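Local coordinates for protein putative thioesterase II (Thermobifida fusca, PDB 3BBJ) that is a putative thioesterase II with paired hotdog domains of the acyl-CoA thioesterase kind and probably hydrolyses acyl-CoA thioesters, at residues A[30-34]-A[35-39]; A[44-47]-A[48-52]; A[158-161]-A[162-166]. One frame throughout, in Å; residues are numbered along the deposited sequence.

Contact 1 of 3, residues A[30-34]-A[35-39]; sequences YLIGT and AMNGG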
loop_
_atom_site.group_PDB
_atom_site.type_symbol
_atom_site.label_atom_id
_atom_site.label_comp_id
_atom_site.label_asym_id
_atom_site.label_seq_id
_atom_site.Cartn_x
_atom_site.Cartn_y
_atom_site.Cartn_z
ATOM N N TYR A 30 -23.011 10.157 -3.267
ATOM C CA TYR A 30 -21.907 9.251 -2.910
ATOM C C TYR A 30 -21.670 9.216 -1.406
ATOM O O TYR A 30 -20.633 8.719 -0.940
ATOM C CB TYR A 30 -20.634 9.634 -3.671
ATOM C CG TYR A 30 -20.763 9.372 -5.167
ATOM C CD1 TYR A 30 -21.330 10.323 -6.006
ATOM C CD2 TYR A 30 -20.375 8.156 -5.724
ATOM C CE1 TYR A 30 -21.470 10.089 -7.364
ATOM C CE2 TYR A 30 -20.516 7.911 -7.091
ATOM C CZ TYR A 30 -21.072 8.885 -7.899
ATOM O OH TYR A 30 -21.231 8.679 -9.245
ATOM N N LEU A 31 -22.656 9.714 -0.647
ATOM C CA LEU A 31 -22.574 9.708 0.805
ATOM C C LEU A 31 -22.865 8.304 1.261
ATOM O O LEU A 31 -23.703 7.615 0.677
ATOM C CB LEU A 31 -23.579 10.676 1.438
ATOM C CG LEU A 31 -23.313 12.186 1.360
ATOM C CD1 LEU A 31 -24.566 12.934 1.809
ATOM C CD2 LEU A 31 -22.101 12.639 2.185
ATOM N N ILE A 32 -22.142 7.884 2.287
ATOM C CA ILE A 32 -22.370 6.603 2.924
ATOM C C ILE A 32 -22.924 6.821 4.352
ATOM O O ILE A 32 -22.658 6.052 5.252
ATOM C CB ILE A 32 -21.046 5.779 2.980
ATOM C CG1 ILE A 32 -19.946 6.536 3.719
ATOM C CG2 ILE A 32 -20.568 5.438 1.615
ATOM C CD1 ILE A 32 -18.744 5.669 4.043
ATOM N N GLY A 33 -23.722 7.853 4.539
ATOM C CA GLY A 33 -24.080 8.321 5.868
ATOM C C GLY A 33 -23.862 9.818 5.850
ATOM O O GLY A 33 -24.392 10.496 4.964
ATOM N N THR A 34 -23.101 10.342 6.811
ATOM C CA THR A 34 -22.795 11.778 6.847
ATOM C C THR A 34 -21.481 12.128 6.118
ATOM O O THR A 34 -21.197 13.310 5.846
ATOM C CB THR A 34 -22.712 12.296 8.296
ATOM O OG1 THR A 34 -21.692 11.581 9.015
ATOM C CG2 THR A 34 -24.083 12.171 9.004
ATOM N N ALA A 35 -20.677 11.106 5.820
ATOM C CA ALA A 35 -19.403 11.308 5.123
ATOM C C ALA A 35 -19.472 10.788 3.698
ATOM O O ALA A 35 -20.201 9.858 3.398
ATOM C CB ALA A 35 -18.262 10.633 5.876
HETATM N N MSE A 36 -18.688 11.402 2.825
HETATM C CA MSE A 36 -18.515 10.905 1.462
HETATM C C MSE A 36 -17.689 9.627 1.412
HETATM O O MSE A 36 -16.728 9.447 2.156
HETATM C CB MSE A 36 -17.798 11.953 0.649
HETATM C CG MSE A 36 -18.607 13.194 0.447
HETATM SE SE MSE A 36 -19.871 12.858 -0.941
HETATM C CE MSE A 36 -20.962 14.258 -0.563
ATOM N N ASN A 37 -18.060 8.733 0.511
ATOM C CA ASN A 37 -17.259 7.535 0.244
ATOM C C ASN A 37 -15.809 7.944 -0.145
ATOM O O ASN A 37 -15.600 8.902 -0.920
ATOM C CB ASN A 37 -17.931 6.714 -0.862
ATOM C CG ASN A 37 -17.010 5.659 -1.455
ATOM O OD1 ASN A 37 -16.370 5.892 -2.486
ATOM N ND2 ASN A 37 -16.936 4.502 -0.808
ATOM N N GLY A 38 -14.825 7.223 0.409
ATOM C CA GLY A 38 -13.416 7.513 0.199
ATOM C C GLY A 38 -12.973 7.382 -1.253
ATOM O O GLY A 38 -12.233 8.229 -1.756
ATOM N N GLY A 39 -13.430 6.333 -1.928
ATOM C CA GLY A 39 -13.091 6.103 -3.327
ATOM C C GLY A 39 -13.518 7.224 -4.256
ATOM O O GLY A 39 -12.851 7.507 -5.260
#
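Leu31 and Met36 face each other as a single antiparallel bridge, a non-hydrogen-bonded pair. Two backbone bonds flank it. Asn37 N donates to Tyr30 O at 3.0 Å, and Ile32 N donates to Ala35 O at 3.0 Å and meets it almost head-on (C=O...N angle 170°). The chain reverses through Gly33 and Thr34. At the backbone angles of Gly33 a side chain would be jammed against the carbonyl O of Ile32. Met36 is a selenomethionine. Its chain bends at chi2 (-79°), which brings the selenomethyl group back against Leu31, with Met36 CE 3.4 Å from Leu31 CD2. This is a tight fit. Met36 SE also lies 4.3 Å from Tyr30 CB. Putting an alanine at Leu31 would probably leave the selenomethyl group without its neighbour and freer to turn. On the other side of the bridge, Ile32 CG2 lies 3.8 Å from Asn37 CB, and the two side chains cross at about a right angle. Asn37 ND2 donates to Asp200 O, and its OD1 accepts from Tyr40 N. Tyr30 stacks on Tyr40. The segments thus form a short hairpin-like turn leading into an Asn N-cap, which starts helix 38-51 of the N-terminal hotdog domain.

Contact 2 of 3, residues A[44-47]-A[48-52]; sequences VLQR and SALAE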
loop_
_atom_site.group_PDB
_atom_site.type_symbol
_atom_site.label_atom_id
_atom_site.label_comp_id
_atom_site.label_asym_id
_atom_site.label_seq_id
_atom_site.Cartn_x
_atom_site.Cartn_y
_atom_site.Cartn_z
ATOM N N VAL A 44 -11.586 12.049 -7.688
ATOM C CA VAL A 44 -11.450 13.487 -7.887
ATOM C C VAL A 44 -9.989 13.917 -7.750
ATOM O O VAL A 44 -9.494 14.720 -8.550
ATOM C CB VAL A 44 -12.347 14.256 -6.884
ATOM C CG1 VAL A 44 -11.864 15.687 -6.696
ATOM C CG2 VAL A 44 -13.805 14.228 -7.345
ATOM N N LEU A 45 -9.298 13.390 -6.743
ATOM C CA LEU A 45 -7.900 13.723 -6.549
ATOM C C LEU A 45 -7.071 13.141 -7.682
ATOM O O LEU A 45 -6.137 13.787 -8.157
ATOM C CB LEU A 45 -7.383 13.214 -5.205
ATOM C CG LEU A 45 -7.835 13.897 -3.911
ATOM C CD1 LEU A 45 -6.948 13.372 -2.762
ATOM C CD2 LEU A 45 -7.762 15.430 -3.998
ATOM N N GLN A 46 -7.418 11.941 -8.144
ATOM C CA GLN A 46 -6.687 11.350 -9.262
ATOM C C GLN A 46 -6.728 12.275 -10.460
ATOM O O GLN A 46 -5.713 12.422 -11.154
ATOM C CB GLN A 46 -7.234 9.961 -9.641
ATOM C CG GLN A 46 -6.515 9.318 -10.847
ATOM C CD GLN A 46 -6.950 7.878 -11.111
ATOM O OE1 GLN A 46 -6.722 6.993 -10.294
ATOM N NE2 GLN A 46 -7.555 7.639 -12.280
ATOM N N ARG A 47 -7.904 12.862 -10.716
ATOM C CA ARG A 47 -8.098 13.763 -11.859
ATOM C C ARG A 47 -7.199 14.982 -11.792
ATOM O O ARG A 47 -6.630 15.404 -12.796
ATOM C CB ARG A 47 -9.558 14.235 -11.956
ATOM C CG ARG A 47 -10.466 13.228 -12.602
ATOM C CD ARG A 47 -11.699 13.858 -13.230
ATOM N NE ARG A 47 -12.169 13.036 -14.343
ATOM C CZ ARG A 47 -12.951 11.963 -14.237
ATOM N NH1 ARG A 47 -13.387 11.542 -13.059
ATOM N NH2 ARG A 47 -13.295 11.291 -15.331
ATOM N N SER A 48 -7.096 15.553 -10.599
ATOM C CA SER A 48 -6.248 16.699 -10.377
ATOM C C SER A 48 -4.796 16.377 -10.684
ATOM O O SER A 48 -4.075 17.198 -11.248
ATOM C CB SER A 48 -6.369 17.165 -8.924
ATOM O OG SER A 48 -5.980 16.150 -8.011
ATOM N N ALA A 49 -4.372 15.179 -10.309
ATOM C CA ALA A 49 -2.979 14.788 -10.447
ATOM C C ALA A 49 -2.578 14.567 -11.891
ATOM O O ALA A 49 -1.496 14.973 -12.310
ATOM C CB ALA A 49 -2.696 13.553 -9.623
ATOM N N LEU A 50 -3.434 13.907 -12.652
ATOM C CA LEU A 50 -3.136 13.636 -14.058
ATOM C C LEU A 50 -3.235 14.902 -14.913
ATOM O O LEU A 50 -2.630 14.976 -15.977
ATOM C CB LEU A 50 -4.083 12.565 -14.610
ATOM C CG LEU A 50 -4.022 11.190 -13.946
ATOM C CD1 LEU A 50 -5.180 10.323 -14.429
ATOM C CD2 LEU A 50 -2.700 10.553 -14.243
ATOM N N ALA A 51 -4.024 15.877 -14.459
ATOM C CA ALA A 51 -4.106 17.172 -15.133
ATOM C C ALA A 51 -2.758 17.887 -15.032
ATOM O O ALA A 51 -2.371 18.641 -15.935
ATOM C CB ALA A 51 -5.212 18.031 -14.536
ATOM N N GLU A 52 -2.034 17.627 -13.947
ATOM C CA GLU A 52 -0.733 18.251 -13.702
ATOM C C GLU A 52 0.450 17.462 -14.253
ATOM O O GLU A 52 1.594 17.893 -14.119
ATOM C CB GLU A 52 -0.549 18.460 -12.195
ATOM C CG GLU A 52 -1.548 19.463 -11.602
ATOM C CD GLU A 52 -1.242 20.911 -11.983
ATOM O OE1 GLU A 52 -0.103 21.361 -11.723
ATOM O OE2 GLU A 52 -2.141 21.597 -12.530
#
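The carboxamide of Gln46 is the flat group that approaches the next turn, at Leu50. Its NE2 comes within 4.2 Å of Leu50 CD1 and donates to Leu192 O. The two side chains lie side by side and point the same way. Gln46 CG is 4.0 Å from Leu50 CD1, because CG stands anti to the backbone N (chi1 178°) and the chain runs on extended. Leu50 CG also rests 3.5 Å from Gln46 O, the carbonyl that accepts its own backbone N-H.

These residues form the last turns of helix 38-51, the long helix of the N-terminal hotdog domain. Regular i to i+4 bonds run along it. Ser48 N donates to Val44 O, Leu50 N to Gln46 O and Ala51 N to Arg47 O. Ala49 N donates to Leu45 O at 3.1 Å, with a weak second bond to Gln46 O. Leu45 O takes a second donor. Ser48 OG is modelled 2.4 Å from Leu45 O, a hydrogen bond too short to be trusted in detail; OG also bonds to Thr92 OG1. Strands pack against this helix: Leu45 touches Leu94 and Leu102, Ala49 touches Val90 and Leu106, and Ser48 touches Ile76.

Contact 3 of 3, residues A[158-161]-A[162-166]; sequences DSYA and ALARE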
loop_
_atom_site.group_PDB
_atom_site.type_symbol
_atom_site.label_atom_id
_atom_site.label_comp_id
_atom_site.label_asym_id
_atom_site.label_seq_id
_atom_site.Cartn_x
_atom_site.Cartn_y
_atom_site.Cartn_z
ATOM N N ASP A 158 -21.574 -17.713 -2.647
ATOM C CA ASP A 158 -20.935 -17.827 -1.345
ATOM C C ASP A 158 -20.742 -16.468 -0.680
ATOM O O ASP A 158 -20.833 -16.352 0.547
ATOM C CB ASP A 158 -19.585 -18.536 -1.464
ATOM C CG ASP A 158 -19.726 -20.021 -1.687
ATOM O OD1 ASP A 158 -20.844 -20.541 -1.491
ATOM O OD2 ASP A 158 -18.714 -20.663 -2.046
ATOM N N SER A 159 -20.450 -15.445 -1.478
ATOM C CA SER A 159 -20.265 -14.101 -0.928
ATOM C C SER A 159 -21.587 -13.533 -0.416
ATOM O O SER A 159 -21.646 -12.922 0.662
ATOM C CB SER A 159 -19.651 -13.180 -1.973
ATOM O OG SER A 159 -18.391 -13.683 -2.350
ATOM N N TYR A 160 -22.648 -13.743 -1.194
ATOM C CA TYR A 160 -23.991 -13.331 -0.783
ATOM C C TYR A 160 -24.347 -14.036 0.511
ATOM O O TYR A 160 -24.773 -13.405 1.475
ATOM C CB TYR A 160 -25.029 -13.688 -1.843
ATOM C CG TYR A 160 -26.429 -13.163 -1.530
ATOM C CD1 TYR A 160 -27.217 -13.739 -0.526
ATOM C CD2 TYR A 160 -26.958 -12.081 -2.236
ATOM C CE1 TYR A 160 -28.491 -13.246 -0.232
ATOM C CE2 TYR A 160 -28.232 -11.590 -1.964
ATOM C CZ TYR A 160 -28.997 -12.174 -0.960
ATOM O OH TYR A 160 -30.260 -11.681 -0.701
ATOM N N ALA A 161 -24.175 -15.352 0.521
ATOM C CA ALA A 161 -24.471 -16.152 1.712
ATOM C C ALA A 161 -23.747 -15.590 2.919
ATOM O O ALA A 161 -24.298 -15.537 4.013
ATOM C CB ALA A 161 -24.090 -17.640 1.499
ATOM N N ALA A 162 -22.508 -15.166 2.710
ATOM C CA ALA A 162 -21.692 -14.613 3.793
ATOM C C ALA A 162 -22.264 -13.296 4.324
ATOM O O ALA A 162 -22.427 -13.112 5.524
ATOM C CB ALA A 162 -20.263 -14.409 3.310
ATOM N N LEU A 163 -22.556 -12.379 3.412
ATOM C CA LEU A 163 -23.095 -11.074 3.774
ATOM C C LEU A 163 -24.484 -11.183 4.407
ATOM O O LEU A 163 -24.786 -10.439 5.344
ATOM C CB LEU A 163 -23.161 -10.165 2.541
ATOM C CG LEU A 163 -21.801 -9.725 2.001
ATOM C CD1 LEU A 163 -21.920 -9.131 0.616
ATOM C CD2 LEU A 163 -21.181 -8.753 2.976
ATOM N N ALA A 164 -25.306 -12.111 3.899
ATOM C CA ALA A 164 -26.648 -12.356 4.429
ATOM C C ALA A 164 -26.660 -13.268 5.654
ATOM O O ALA A 164 -27.730 -13.625 6.123
ATOM C CB ALA A 164 -27.555 -12.937 3.341
ATOM N N ARG A 165 -25.487 -13.659 6.157
ATOM C CA ARG A 165 -25.360 -14.479 7.371
ATOM C C ARG A 165 -26.018 -15.878 7.299
ATOM O O ARG A 165 -26.179 -16.531 8.334
ATOM C CB ARG A 165 -25.911 -13.722 8.583
ATOM C CG ARG A 165 -25.468 -12.273 8.689
ATOM C CD ARG A 165 -23.981 -12.111 9.001
ATOM N NE ARG A 165 -23.428 -10.943 8.303
ATOM C CZ ARG A 165 -22.155 -10.559 8.335
ATOM N NH1 ARG A 165 -21.263 -11.235 9.057
ATOM N NH2 ARG A 165 -21.772 -9.485 7.643
ATOM N N GLU A 166 -26.359 -16.349 6.093
ATOM C CA GLU A 166 -27.013 -17.655 5.906
ATOM C C GLU A 166 -26.002 -18.807 5.690
ATOM O O GLU A 166 -26.342 -19.846 5.102
ATOM C CB GLU A 166 -28.025 -17.586 4.739
ATOM C CG GLU A 166 -27.383 -17.460 3.357
ATOM C CD GLU A 166 -28.352 -17.150 2.218
ATOM O OE1 GLU A 166 -29.424 -16.525 2.439
ATOM O OE2 GLU A 166 -28.002 -17.519 1.070
#
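Ala161 is the residue most covered by this contact, and Glu166 closes over it from beyond the helix end. Glu166 CG lies 3.6 Å from Ala161 CA and 3.8 Å from Ala161 CB. The chain of Glu166 starts with CG between its backbone N and carbonyl carbon (chi1 70°). It then runs extended, which carries OE2 back along Ala161, 3.8 Å from Ala161 CA. The backbone of the same pair is joined by a weak bond, Glu166 N to Ala161 O at 3.0 Å.

That bond and a second one, Arg165 N to Ala162 O, make a Schellman motif at the end of helix 157-163, in the C-terminal hotdog domain. Arg165 has the positive phi that the motif needs. Its NE turns back to Leu163 O in a weak bond, and its guanidinium has Ala162 O over one face, toward the rim. NH2 bonds weakly to Ser207 O.

Tyr160 packs on Ala164, one turn on. Its CG stands anti to the backbone N (chi1 -174°), and the ring swings along the helix until CE1 is 3.7 Å from Ala164 CB. The same pair is joined in the backbone: Ala164 N donates to Tyr160 O at 2.8 Å, nearly straight. The ring also nears the carboxylate of Glu166, their planes 51° apart, and makes a cation-pi contact with Arg133. Ala162 sits against the turn before. Its CB is 3.3 Å from Ser159 O, and its N donates to Asp158 O. Beyond the helix, Ala162 CB touches Leu208, while Ser159 OG bonds to Ser156 OG and Cys175 N.

Contacts 1 and 2 share helix 38-51 in the N-terminal hotdog domain. Contact 1 leads into its start and contact 2 lies at its end. Contact 2 is largely buried, with strands packed against its helix. Contact 1 is partly buried. Contact 3 is at the surface, on helix 157-163 of the C-terminal domain. It lies across the chain's centre from contact 2, the centres about 37 Å apart. Contact 1 relies on a turn and an N-cap. Contacts 2 and 3 share i to i+4 bonds, but contact 2 adds buried apolar side chains with Gln46 and Ser48 bonded to neighbouring elements, while contact 3 adds a Schellman cap and charged side chains.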